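Local coordinates for protein xylulokinase (Brucella ovis, PDB 5VM1) that probably phosphorylates D-xylulose to D-xylulose 5-phosphate at the expense of ATP, as a sugar kinase of the FGGY family, at residues A[271-284]-A[385-397]. Residues are numbered along the deposited sequence; the frame is centred on the assembly and turned at random.
Sequences AANGAYQPKPESAV and NLLALQSAGTEIT
K279 and Q277 both reach across to the type I beta turn from Q390 to G393 at the end of helix 367-390, in the C-terminal domain of this FGGY kinase, whose family belongs to the actin-like ATPase clan. The loop leaving strand 267-273 runs alongside the turn before the chain enters strand 285-288. K279 can be followed from its CB, which sits against the methyl CB of A392 at 3.5 Å; CG stays over the same methyl. With CG anti to the backbone N (chi1 -157°) and a bend at chi2, the chain then runs along S391: CD approaches S391 O at 4.1 Å, CE passes beside it, and NZ makes a weak hydrogen bond to that carbonyl. A long salt bridge links NZ to E281 OE1. S391 OG turns back to hydrogen-bond A388 O.

On the apolar side of the contact, V284 CG1 packs on A388 CB at 3.7 Å, while the two methyls of L389 part: CD2 goes to V284 and CD1 to A271 CB, which also faces T394 CG2. Q297, on neighbouring strand 295-301, hydrogen-bonds through OE1 with N273 ND2 and T394 OG1 and through NE2 with A392 O, joining 385-397 to this sheet. Q277, extended beyond CG, brings NE2 to A392 O at 2.9 Å, in the carbonyl plane and on a lone pair; the same nitrogen makes a weak, bent bond (124° at the hydrogen) to T394 OG1.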
loop_
_atom_site.group_PDB
_atom_site.type_symbol
_atom_site.label_atom_id
_atom_site.label_comp_id
_atom_site.label_asym_id
_atom_site.label_seq_id
_atom_site.Cartn_x
_atom_site.Cartn_y
_atom_site.Cartn_z
ATOM N N ALA A 271 0.900 -10.160 2.640
ATOM C CA ALA A 271 0.891 -11.279 3.560
ATOM C C ALA A 271 1.413 -10.820 4.913
ATOM O O ALA A 271 2.496 -10.224 4.998
ATOM C CB ALA A 271 1.752 -12.420 3.003
ATOM N N ALA A 272 0.659 -11.117 5.970
ATOM C CA ALA A 272 1.118 -10.825 7.318
ATOM C C ALA A 272 2.067 -11.920 7.802
ATOM O O ALA A 272 1.862 -13.103 7.505
ATOM C CB ALA A 272 -0.072 -10.683 8.256
ATOM N N ASN A 273 3.125 -11.511 8.536
ATOM C CA ASN A 273 4.171 -12.407 9.042
ATOM C C ASN A 273 4.345 -12.345 10.563
ATOM O O ASN A 273 4.275 -11.271 11.175
ATOM C CB ASN A 273 5.557 -12.110 8.436
ATOM C CG ASN A 273 5.588 -12.158 6.917
ATOM O OD1 ASN A 273 6.373 -11.449 6.295
ATOM N ND2 ASN A 273 4.744 -12.988 6.318
ATOM N N GLY A 274 4.668 -13.493 11.160
ATOM C CA GLY A 274 5.027 -13.580 12.566
ATOM C C GLY A 274 6.461 -13.208 12.888
ATOM O O GLY A 274 6.819 -13.104 14.068
ATOM N N ALA A 275 7.286 -13.010 11.860
ATOM C CA ALA A 275 8.663 -12.576 12.018
ATOM C C ALA A 275 9.059 -11.713 10.827
ATOM O O ALA A 275 8.294 -11.537 9.873
ATOM C CB ALA A 275 9.613 -13.772 12.151
ATOM N N TYR A 276 10.248 -11.117 10.930
ATOM C CA TYR A 276 10.831 -10.358 9.832
ATOM C C TYR A 276 11.424 -11.328 8.818
ATOM O O TYR A 276 12.360 -12.070 9.130
ATOM C CB TYR A 276 11.871 -9.387 10.371
ATOM C CG TYR A 276 12.778 -8.764 9.336
ATOM C CD1 TYR A 276 12.288 -7.921 8.333
ATOM C CD2 TYR A 276 14.144 -9.004 9.387
ATOM C CE1 TYR A 276 13.164 -7.338 7.413
ATOM C CE2 TYR A 276 14.994 -8.460 8.494
ATOM C CZ TYR A 276 14.524 -7.633 7.516
ATOM O OH TYR A 276 15.465 -7.130 6.660
ATOM N N GLN A 277 10.890 -11.313 7.601
ATOM C CA GLN A 277 11.175 -12.333 6.594
ATOM C C GLN A 277 11.537 -11.667 5.268
ATOM O O GLN A 277 10.779 -11.724 4.294
ATOM C CB GLN A 277 9.967 -13.255 6.449
ATOM C CG GLN A 277 9.472 -13.764 7.770
ATOM C CD GLN A 277 8.263 -14.643 7.641
ATOM O OE1 GLN A 277 7.464 -14.761 8.573
ATOM N NE2 GLN A 277 8.116 -15.273 6.488
ATOM N N PRO A 278 12.718 -11.072 5.180
ATOM C CA PRO A 278 13.083 -10.369 3.955
ATOM C C PRO A 278 13.459 -11.315 2.826
ATOM O O PRO A 278 13.954 -12.426 3.030
ATOM C CB PRO A 278 14.296 -9.539 4.385
ATOM C CG PRO A 278 14.939 -10.379 5.440
ATOM C CD PRO A 278 13.785 -10.993 6.197
ATOM N N LYS A 279 13.269 -10.829 1.622
ATOM C CA LYS A 279 13.717 -11.544 0.447
ATOM C C LYS A 279 13.910 -10.530 -0.671
ATOM O O LYS A 279 13.254 -10.623 -1.712
ATOM C CB LYS A 279 12.702 -12.617 0.038
ATOM C CG LYS A 279 13.278 -13.769 -0.795
ATOM C CD LYS A 279 14.312 -14.487 -0.002
ATOM C CE LYS A 279 14.479 -15.929 -0.407
ATOM N NZ LYS A 279 15.193 -16.629 0.709
ATOM N N PRO A 280 14.798 -9.551 -0.510
ATOM C CA PRO A 280 14.976 -8.558 -1.587
ATOM C C PRO A 280 15.559 -9.158 -2.847
ATOM O O PRO A 280 15.478 -8.528 -3.903
ATOM C CB PRO A 280 15.924 -7.517 -0.967
ATOM C CG PRO A 280 16.659 -8.268 0.093
ATOM C CD PRO A 280 15.693 -9.302 0.630
ATOM N N GLU A 281 16.180 -10.337 -2.758
ATOM C CA GLU A 281 16.738 -10.993 -3.932
ATOM C C GLU A 281 15.650 -11.357 -4.931
ATOM O O GLU A 281 15.909 -11.416 -6.133
ATOM C CB GLU A 281 17.522 -12.238 -3.513
ATOM C CG GLU A 281 18.318 -12.021 -2.251
ATOM C CD GLU A 281 17.565 -12.477 -1.015
ATOM O OE1 GLU A 281 17.014 -13.596 -1.058
ATOM O OE2 GLU A 281 17.495 -11.714 -0.023
ATOM N N SER A 282 14.441 -11.652 -4.448
ATOM C CA SER A 282 13.277 -11.881 -5.291
ATOM C C SER A 282 12.365 -10.657 -5.367
ATOM O O SER A 282 11.198 -10.787 -5.757
ATOM C CB SER A 282 12.483 -13.073 -4.778
ATOM O OG SER A 282 13.325 -14.015 -4.158
ATOM N N ALA A 283 12.862 -9.488 -4.953
ATOM C CA ALA A 283 12.155 -8.220 -5.078
ATOM C C ALA A 283 10.792 -8.245 -4.381
ATOM O O ALA A 283 9.825 -7.665 -4.870
ATOM C CB ALA A 283 12.010 -7.799 -6.537
ATOM N N VAL A 284 10.699 -8.923 -3.230
ATOM C CA VAL A 284 9.522 -8.759 -2.380
ATOM C C VAL A 284 9.856 -7.708 -1.324
ATOM O O VAL A 284 11.019 -7.518 -0.954
ATOM C CB VAL A 284 9.032 -10.067 -1.706
ATOM C CG1 VAL A 284 9.369 -11.305 -2.524
ATOM C CG2 VAL A 284 9.538 -10.167 -0.295
ATOM N N ASN A 385 4.152 -14.034 -7.800
ATOM C CA ASN A 385 4.337 -13.357 -6.524
ATOM C C ASN A 385 4.186 -14.322 -5.348
ATOM O O ASN A 385 4.995 -14.296 -4.412
ATOM C CB ASN A 385 3.374 -12.182 -6.419
ATOM C CG ASN A 385 3.945 -10.947 -7.056
ATOM O OD1 ASN A 385 4.240 -9.942 -6.394
ATOM N ND2 ASN A 385 4.180 -11.044 -8.359
ATOM N N LEU A 386 3.162 -15.185 -5.386
ATOM C CA LEU A 386 2.962 -16.152 -4.311
ATOM C C LEU A 386 4.169 -17.071 -4.171
ATOM O O LEU A 386 4.559 -17.431 -3.052
ATOM C CB LEU A 386 1.675 -16.948 -4.543
ATOM C CG LEU A 386 1.313 -18.073 -3.557
ATOM C CD1 LEU A 386 -0.196 -18.201 -3.387
ATOM C CD2 LEU A 386 1.875 -19.407 -3.968
ATOM N N LEU A 387 4.772 -17.461 -5.297
ATOM C CA LEU A 387 5.967 -18.304 -5.250
ATOM C C LEU A 387 7.132 -17.579 -4.570
ATOM O O LEU A 387 7.913 -18.203 -3.834
ATOM C CB LEU A 387 6.345 -18.777 -6.659
ATOM C CG LEU A 387 5.510 -19.861 -7.381
ATOM C CD1 LEU A 387 6.150 -20.292 -8.696
ATOM C CD2 LEU A 387 5.182 -21.078 -6.540
ATOM N N ALA A 388 7.280 -16.270 -4.821
ATOM C CA ALA A 388 8.333 -15.484 -4.171
ATOM C C ALA A 388 8.130 -15.414 -2.661
ATOM O O ALA A 388 9.087 -15.561 -1.890
ATOM C CB ALA A 388 8.387 -14.080 -4.753
ATOM N N LEU A 389 6.893 -15.132 -2.225
ATOM C CA LEU A 389 6.573 -15.122 -0.799
ATOM C C LEU A 389 6.851 -16.468 -0.148
ATOM O O LEU A 389 7.347 -16.533 0.986
ATOM C CB LEU A 389 5.116 -14.718 -0.584
ATOM C CG LEU A 389 4.761 -13.289 -0.967
ATOM C CD1 LEU A 389 3.472 -12.911 -0.258
ATOM C CD2 LEU A 389 5.873 -12.394 -0.529
ATOM N N GLN A 390 6.503 -17.557 -0.830
ATOM C CA GLN A 390 6.802 -18.868 -0.280
ATOM C C GLN A 390 8.301 -19.097 -0.150
ATOM O O GLN A 390 8.744 -19.713 0.820
ATOM C CB GLN A 390 6.130 -19.930 -1.134
ATOM C CG GLN A 390 4.635 -19.964 -0.884
ATOM C CD GLN A 390 3.973 -21.203 -1.444
ATOM O OE1 GLN A 390 4.635 -22.218 -1.677
ATOM N NE2 GLN A 390 2.639 -21.178 -1.515
ATOM N N SER A 391 9.108 -18.549 -1.059
ATOM C CA SER A 391 10.541 -18.714 -0.868
ATOM C C SER A 391 11.055 -17.873 0.288
ATOM O O SER A 391 12.230 -17.977 0.641
ATOM C CB SER A 391 11.308 -18.349 -2.138
ATOM O OG SER A 391 11.319 -16.941 -2.308
ATOM N N ALA A 392 10.219 -17.014 0.859
ATOM C CA ALA A 392 10.631 -16.183 1.975
ATOM C C ALA A 392 9.929 -16.590 3.269
ATOM O O ALA A 392 9.775 -15.760 4.173
ATOM C CB ALA A 392 10.416 -14.705 1.643
ATOM N N GLY A 393 9.504 -17.857 3.363
ATOM C CA GLY A 393 9.039 -18.478 4.599
ATOM C C GLY A 393 7.556 -18.380 4.894
ATOM O O GLY A 393 7.137 -18.718 6.012
ATOM N N THR A 394 6.749 -17.997 3.915
ATOM C CA THR A 394 5.328 -17.728 4.076
ATOM C C THR A 394 4.574 -18.763 3.257
ATOM O O THR A 394 4.918 -19.003 2.097
ATOM C CB THR A 394 4.995 -16.279 3.620
ATOM O OG1 THR A 394 5.359 -15.351 4.647
ATOM C CG2 THR A 394 3.539 -16.091 3.252
ATOM N N GLU A 395 3.578 -19.400 3.854
ATOM C CA GLU A 395 2.651 -20.250 3.111
ATOM C C GLU A 395 1.285 -19.573 3.151
ATOM O O GLU A 395 0.766 -19.280 4.230
ATOM C CB GLU A 395 2.630 -21.667 3.698
ATOM C CG GLU A 395 1.583 -22.656 3.170
ATOM C CD GLU A 395 1.449 -23.845 4.119
ATOM O OE1 GLU A 395 2.399 -24.654 4.182
ATOM O OE2 GLU A 395 0.432 -23.951 4.849
ATOM N N ILE A 396 0.756 -19.228 1.984
ATOM C CA ILE A 396 -0.535 -18.551 1.890
ATOM C C ILE A 396 -1.640 -19.608 1.800
ATOM O O ILE A 396 -1.725 -20.359 0.822
ATOM C CB ILE A 396 -0.563 -17.590 0.697
ATOM C CG1 ILE A 396 0.313 -16.371 0.997
ATOM C CG2 ILE A 396 -1.983 -17.159 0.370
ATOM C CD1 ILE A 396 0.259 -15.284 -0.081
ATOM N N THR A 397 -2.483 -19.684 2.829
ATOM C CA THR A 397 -3.551 -20.684 2.845
ATOM C C THR A 397 -4.836 -20.134 2.238
ATOM O O THR A 397 -5.355 -20.671 1.253
ATOM C CB THR A 397 -3.827 -21.160 4.276
ATOM O OG1 THR A 397 -4.111 -20.029 5.115
ATOM C CG2 THR A 397 -2.634 -21.928 4.823
#